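Local coordinates for protein importin subunit beta-1 (Saccharomyces cerevisiae, PDB 5OWU) that carries proteins into the nucleus as the importin beta subunit, working with importin alpha, which recognises the classical nuclear localization signal of the cargo, at residues A523-V528 / I576-A581; S589-V594 / S623-S628. All blocks are in the same frame, centred on the assembly; numbering follows the deposited sequence.

Contact 1 (A523-V528 / I576-A581)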
loop_
_atom_site.group_PDB
_atom_site.type_symbol
_atom_site.label_atom_id
_atom_site.label_comp_id
_atom_site.label_asym_id
_atom_site.label_seq_id
_atom_site.Cartn_x
_atom_site.Cartn_y
_atom_site.Cartn_z
ATOM N N ALA A 523 -19.328 6.980 -11.450
ATOM C CA ALA A 523 -19.320 7.014 -12.907
ATOM C C ALA A 523 -19.748 8.383 -13.405
ATOM O O ALA A 523 -19.181 8.892 -14.383
ATOM C CB ALA A 523 -20.217 5.916 -13.479
ATOM N N LEU A 524 -20.683 9.030 -12.698
ATOM C CA LEU A 524 -21.069 10.375 -13.101
ATOM C C LEU A 524 -19.871 11.307 -13.061
ATOM O O LEU A 524 -19.701 12.154 -13.947
ATOM C CB LEU A 524 -22.199 10.902 -12.213
ATOM C CG LEU A 524 -23.589 10.313 -12.474
ATOM C CD1 LEU A 524 -24.573 10.911 -11.493
ATOM C CD2 LEU A 524 -24.046 10.553 -13.903
ATOM N N THR A 525 -19.001 11.139 -12.065
ATOM C CA THR A 525 -17.813 11.977 -12.013
ATOM C C THR A 525 -16.979 11.772 -13.267
ATOM O O THR A 525 -16.577 12.740 -13.929
ATOM C CB THR A 525 -17.020 11.674 -10.745
ATOM O OG1 THR A 525 -17.817 12.042 -9.605
ATOM C CG2 THR A 525 -15.726 12.458 -10.714
ATOM N N THR A 526 -16.770 10.510 -13.650
ATOM C CA THR A 526 -16.074 10.230 -14.901
ATOM C C THR A 526 -16.778 10.914 -16.066
ATOM O O THR A 526 -16.133 11.572 -16.895
ATOM C CB THR A 526 -15.988 8.713 -15.119
ATOM O OG1 THR A 526 -15.180 8.126 -14.093
ATOM C CG2 THR A 526 -15.385 8.380 -16.470
ATOM N N MET A 527 -18.116 10.807 -16.130
ATOM C CA MET A 527 -18.812 11.411 -17.261
ATOM C C MET A 527 -18.513 12.899 -17.316
ATOM O O MET A 527 -18.303 13.468 -18.397
ATOM C CB MET A 527 -20.322 11.191 -17.170
ATOM C CG MET A 527 -20.765 9.755 -17.052
ATOM S SD MET A 527 -20.079 8.713 -18.329
ATOM C CE MET A 527 -21.110 9.121 -19.739
ATOM N N VAL A 528 -18.465 13.541 -16.149
ATOM C CA VAL A 528 -18.194 14.969 -16.118
ATOM C C VAL A 528 -16.793 15.234 -16.633
ATOM O O VAL A 528 -16.577 16.084 -17.505
ATOM C CB VAL A 528 -18.379 15.524 -14.695
ATOM C CG1 VAL A 528 -17.885 16.974 -14.615
ATOM C CG2 VAL A 528 -19.823 15.435 -14.285
ATOM N N ILE A 576 -22.734 12.887 -3.563
ATOM C CA ILE A 576 -23.289 14.047 -4.252
ATOM C C ILE A 576 -22.273 15.179 -4.284
ATOM O O ILE A 576 -22.054 15.810 -5.320
ATOM C CB ILE A 576 -24.597 14.493 -3.573
ATOM C CG1 ILE A 576 -25.685 13.429 -3.761
ATOM C CG2 ILE A 576 -25.076 15.836 -4.134
ATOM C CD1 ILE A 576 -26.878 13.621 -2.849
ATOM N N LEU A 577 -21.668 15.480 -3.137
ATOM C CA LEU A 577 -20.759 16.619 -3.066
ATOM C C LEU A 577 -19.519 16.392 -3.926
ATOM O O LEU A 577 -18.995 17.334 -4.525
ATOM C CB LEU A 577 -20.382 16.896 -1.606
ATOM C CG LEU A 577 -21.529 17.460 -0.753
ATOM C CD1 LEU A 577 -21.246 17.317 0.726
ATOM C CD2 LEU A 577 -21.818 18.914 -1.096
ATOM N N THR A 578 -19.043 15.150 -4.016
ATOM C CA THR A 578 -17.909 14.852 -4.892
ATOM C C THR A 578 -18.256 15.154 -6.348
ATOM O O THR A 578 -17.517 15.871 -7.049
ATOM C CB THR A 578 -17.493 13.389 -4.707
ATOM O OG1 THR A 578 -17.148 13.168 -3.330
ATOM C CG2 THR A 578 -16.291 13.027 -5.593
ATOM N N VAL A 579 -19.398 14.641 -6.819
ATOM C CA VAL A 579 -19.792 14.945 -8.196
ATOM C C VAL A 579 -19.981 16.445 -8.377
ATOM O O VAL A 579 -19.611 17.009 -9.411
ATOM C CB VAL A 579 -21.065 14.178 -8.594
ATOM C CG1 VAL A 579 -21.423 14.474 -10.055
ATOM C CG2 VAL A 579 -20.875 12.692 -8.395
ATOM N N LEU A 580 -20.583 17.108 -7.388
ATOM C CA LEU A 580 -20.848 18.540 -7.491
ATOM C C LEU A 580 -19.553 19.329 -7.601
ATOM O O LEU A 580 -19.458 20.279 -8.386
ATOM C CB LEU A 580 -21.663 19.003 -6.281
ATOM C CG LEU A 580 -21.995 20.496 -6.167
ATOM C CD1 LEU A 580 -22.766 20.989 -7.378
ATOM C CD2 LEU A 580 -22.787 20.759 -4.890
ATOM N N ALA A 581 -18.538 18.949 -6.825
ATOM C CA ALA A 581 -17.244 19.603 -6.950
ATOM C C ALA A 581 -16.691 19.431 -8.354
ATOM O O ALA A 581 -16.173 20.390 -8.948
ATOM C CB ALA A 581 -16.268 19.051 -5.911
#

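Contact 2 (S589-V594 / S623-S628)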
loop_
_atom_site.group_PDB
_atom_site.type_symbol
_atom_site.label_atom_id
_atom_site.label_comp_id
_atom_site.label_asym_id
_atom_site.label_seq_id
_atom_site.Cartn_x
_atom_site.Cartn_y
_atom_site.Cartn_z
ATOM N N SER A 589 -17.954 28.833 -15.959
ATOM C CA SER A 589 -18.880 29.832 -16.483
ATOM C C SER A 589 -20.309 29.560 -16.029
ATOM O O SER A 589 -21.067 30.494 -15.745
ATOM C CB SER A 589 -18.802 29.861 -18.010
ATOM O OG SER A 589 -19.105 28.590 -18.555
ATOM N N SER A 590 -20.691 28.287 -15.945
ATOM C CA SER A 590 -22.052 27.911 -15.577
ATOM C C SER A 590 -22.344 28.079 -14.090
ATOM O O SER A 590 -23.501 27.916 -13.686
ATOM C CB SER A 590 -22.308 26.455 -15.981
ATOM O OG SER A 590 -23.665 26.102 -15.790
ATOM N N VAL A 591 -21.346 28.414 -13.275
ATOM C CA VAL A 591 -21.497 28.360 -11.823
ATOM C C VAL A 591 -22.004 29.672 -11.227
ATOM O O VAL A 591 -22.730 29.652 -10.226
ATOM C CB VAL A 591 -20.157 27.962 -11.183
ATOM C CG1 VAL A 591 -20.261 27.944 -9.688
ATOM C CG2 VAL A 591 -19.710 26.597 -11.676
ATOM N N GLU A 592 -21.623 30.811 -11.801
ATOM C CA GLU A 592 -21.954 32.105 -11.203
ATOM C C GLU A 592 -23.418 32.227 -10.797
ATOM O O GLU A 592 -23.686 32.519 -9.618
ATOM C CB GLU A 592 -21.554 33.219 -12.181
ATOM C CG GLU A 592 -22.067 34.606 -11.808
ATOM C CD GLU A 592 -21.642 35.033 -10.416
ATOM O OE1 GLU A 592 -20.668 34.457 -9.887
ATOM O OE2 GLU A 592 -22.286 35.943 -9.849
ATOM N N PRO A 593 -24.394 31.987 -11.676
ATOM C CA PRO A 593 -25.793 32.267 -11.305
ATOM C C PRO A 593 -26.263 31.530 -10.065
ATOM O O PRO A 593 -27.148 32.029 -9.361
ATOM C CB PRO A 593 -26.582 31.826 -12.548
ATOM C CG PRO A 593 -25.583 31.783 -13.655
ATOM C CD PRO A 593 -24.292 31.395 -13.020
ATOM N N VAL A 594 -25.700 30.354 -9.774
ATOM C CA VAL A 594 -26.154 29.530 -8.659
ATOM C C VAL A 594 -25.247 29.651 -7.438
ATOM O O VAL A 594 -25.544 29.054 -6.387
ATOM C CB VAL A 594 -26.285 28.055 -9.100
ATOM C CG1 VAL A 594 -27.331 27.921 -10.203
ATOM C CG2 VAL A 594 -24.952 27.502 -9.583
ATOM N N SER A 623 -14.128 24.776 -2.010
ATOM C CA SER A 623 -12.884 25.069 -2.709
ATOM C C SER A 623 -13.099 25.116 -4.213
ATOM O O SER A 623 -12.596 26.022 -4.885
ATOM C CB SER A 623 -11.825 24.031 -2.350
ATOM O OG SER A 623 -11.559 24.052 -0.962
ATOM N N ALA A 624 -13.845 24.150 -4.765
ATOM C CA ALA A 624 -14.124 24.182 -6.199
ATOM C C ALA A 624 -14.875 25.451 -6.584
ATOM O O ALA A 624 -14.557 26.093 -7.593
ATOM C CB ALA A 624 -14.923 22.945 -6.611
ATOM N N LEU A 625 -15.886 25.823 -5.797
ATOM C CA LEU A 625 -16.627 27.048 -6.086
ATOM C C LEU A 625 -15.717 28.277 -6.040
ATOM O O LEU A 625 -15.796 29.145 -6.914
ATOM C CB LEU A 625 -17.794 27.202 -5.110
ATOM C CG LEU A 625 -18.768 28.343 -5.406
ATOM C CD1 LEU A 625 -19.374 28.184 -6.771
ATOM C CD2 LEU A 625 -19.868 28.418 -4.362
ATOM N N ALA A 626 -14.847 28.368 -5.035
ATOM C CA ALA A 626 -13.891 29.476 -4.975
ATOM C C ALA A 626 -13.007 29.509 -6.217
ATOM O O ALA A 626 -12.837 30.561 -6.847
ATOM C CB ALA A 626 -13.033 29.358 -3.715
ATOM N N ALA A 627 -12.438 28.359 -6.584
ATOM C CA ALA A 627 -11.606 28.293 -7.779
ATOM C C ALA A 627 -12.366 28.782 -9.006
ATOM O O ALA A 627 -11.803 29.486 -9.852
ATOM C CB ALA A 627 -11.104 26.863 -7.996
ATOM N N SER A 628 -13.650 28.440 -9.110
ATOM C CA SER A 628 -14.414 28.805 -10.300
ATOM C C SER A 628 -14.835 30.273 -10.296
ATOM O O SER A 628 -14.856 30.913 -11.352
ATOM C CB SER A 628 -15.638 27.899 -10.421
ATOM O OG SER A 628 -15.226 26.576 -10.733
#

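Contact 1 (A523-V528 / I576-A581)
Thr525 and Val579 face each other where two helix segments run side by side in the same direction, their axes 9.2 Å apart and only 3° from parallel, with the CA atoms of the two residues 5.2 Å apart. The segments 523-528 and 576-581 belong to HEAT 12 and HEAT 13 and lie on the second helix of each, 516-530 and 563-586. Such parallel stacking of equivalent helices from successive repeats builds the importin beta solenoid. The closest touch joins unlike groups: Thr525 OG1 rests 3.4 Å from the methyl Val579 CG2, the two side chains crossing at a slant. In Thr525 chi1 of -64° leaves OG1 beside its own backbone N, where it makes a weak hydrogen bond to Phe521 O one turn back; the same OG1 meets the valine methyl in a non-bonded contact. Val579 places CG1 anti to the backbone N (chi1 -178°), which sends its two methyls to different neighbours. CG2 packs against the threonine hydroxyl oxygen, whereas CG1 lies 4.2 Å from Leu524 CB and 4.6 Å from Val528 CG2. Thr578 adds a looser contact at the more exposed margin, its CG2 4.4 Å from Thr525 OG1, with its own hydroxyl bonded to Ser574 O. Helix 536-553 packs against both segments, Ile542 on Val528 and Val546 on Val579. No hydrogen bond or salt bridge crosses between the segments. The matched turns therefore meet by van der Waals contact alone, over 179 Å² of buried surface, and a polar tie between the two helices comes little more than a turn beyond 576-581, where Lys586 NZ hydrogen-bonds to Val528 O.

Contact 2 (S589-V594 / S623-S628)
Val591 carries almost the whole loop side of this contact, a single valine from an irregular turn set against Leu625 and Ser628 of a regular helix. The contact sits at the start of HEAT 14 (592-629): the segment 589-594 leads from helix 563-586 into the first helix of the repeat, 595-607, and 623-628 lies on the second, 615-629. Backbones stay well apart, with 7.3 Å between the CA atoms of Val591 and Ser628, so side chains span the gap and bury 116 Å². The loop residues have largely helical backbone angles without regular helical bonding; Val594 N reaches back to Val591 O over 3.1 Å, closing a turn that includes Pro593. Val591 aims its CB at the helix and divides its methyls between two partners. With CG1 anti to the backbone N (chi1 178°), that branch goes to the end of Leu625, and CG2 goes to the stem of Ser628. Leu625 leaves its helix at an angle to the loop; chi1 of -172° puts CG anti to the backbone N, and the second torsion, 59°, then turns CD1 toward the valine. The two side chains are neighbours in the model, but their methyls are set implausibly close and the detail of their contact is doubtful. On the other branch, Val591 CG2 sits 4.5 Å from Ser628 CB. Ile584, near the end of helix 563-586, packs against both Val591 and Ala624 and completes the apolar patch, while Pro588 touches Ser628. Nothing polar links the two segments; the serine hydroxyl is engaged elsewhere. Ser628 OG hydrogen-bonds to Ile584 O, a carbonyl whose usual helical partner four residues on would be the nitrogen of Pro588, which has no N-H to give.

From the N terminus, the chain first passes 523-528 and then runs through 47 residues, mostly helical, before contact 1 closes at 576-581. The same helix, 563-586, continues to its end and hands over to 589-594, where contact 2 opens; 28 further residues bring the chain to 623-628. The two closures follow in series, neither enclosing nor crossing the other. Their centres are 15 Å apart, and they meet where Ala581 O packs 3.7 Å from Ala624 CB. Helix 563-586 links them: it carries 576-581 of contact 1, and its end packs, through Ile584, on both segments of contact 2. Contact 1 joins HEAT 12 to HEAT 13; contact 2 ties the entry of HEAT 14 to its second helix.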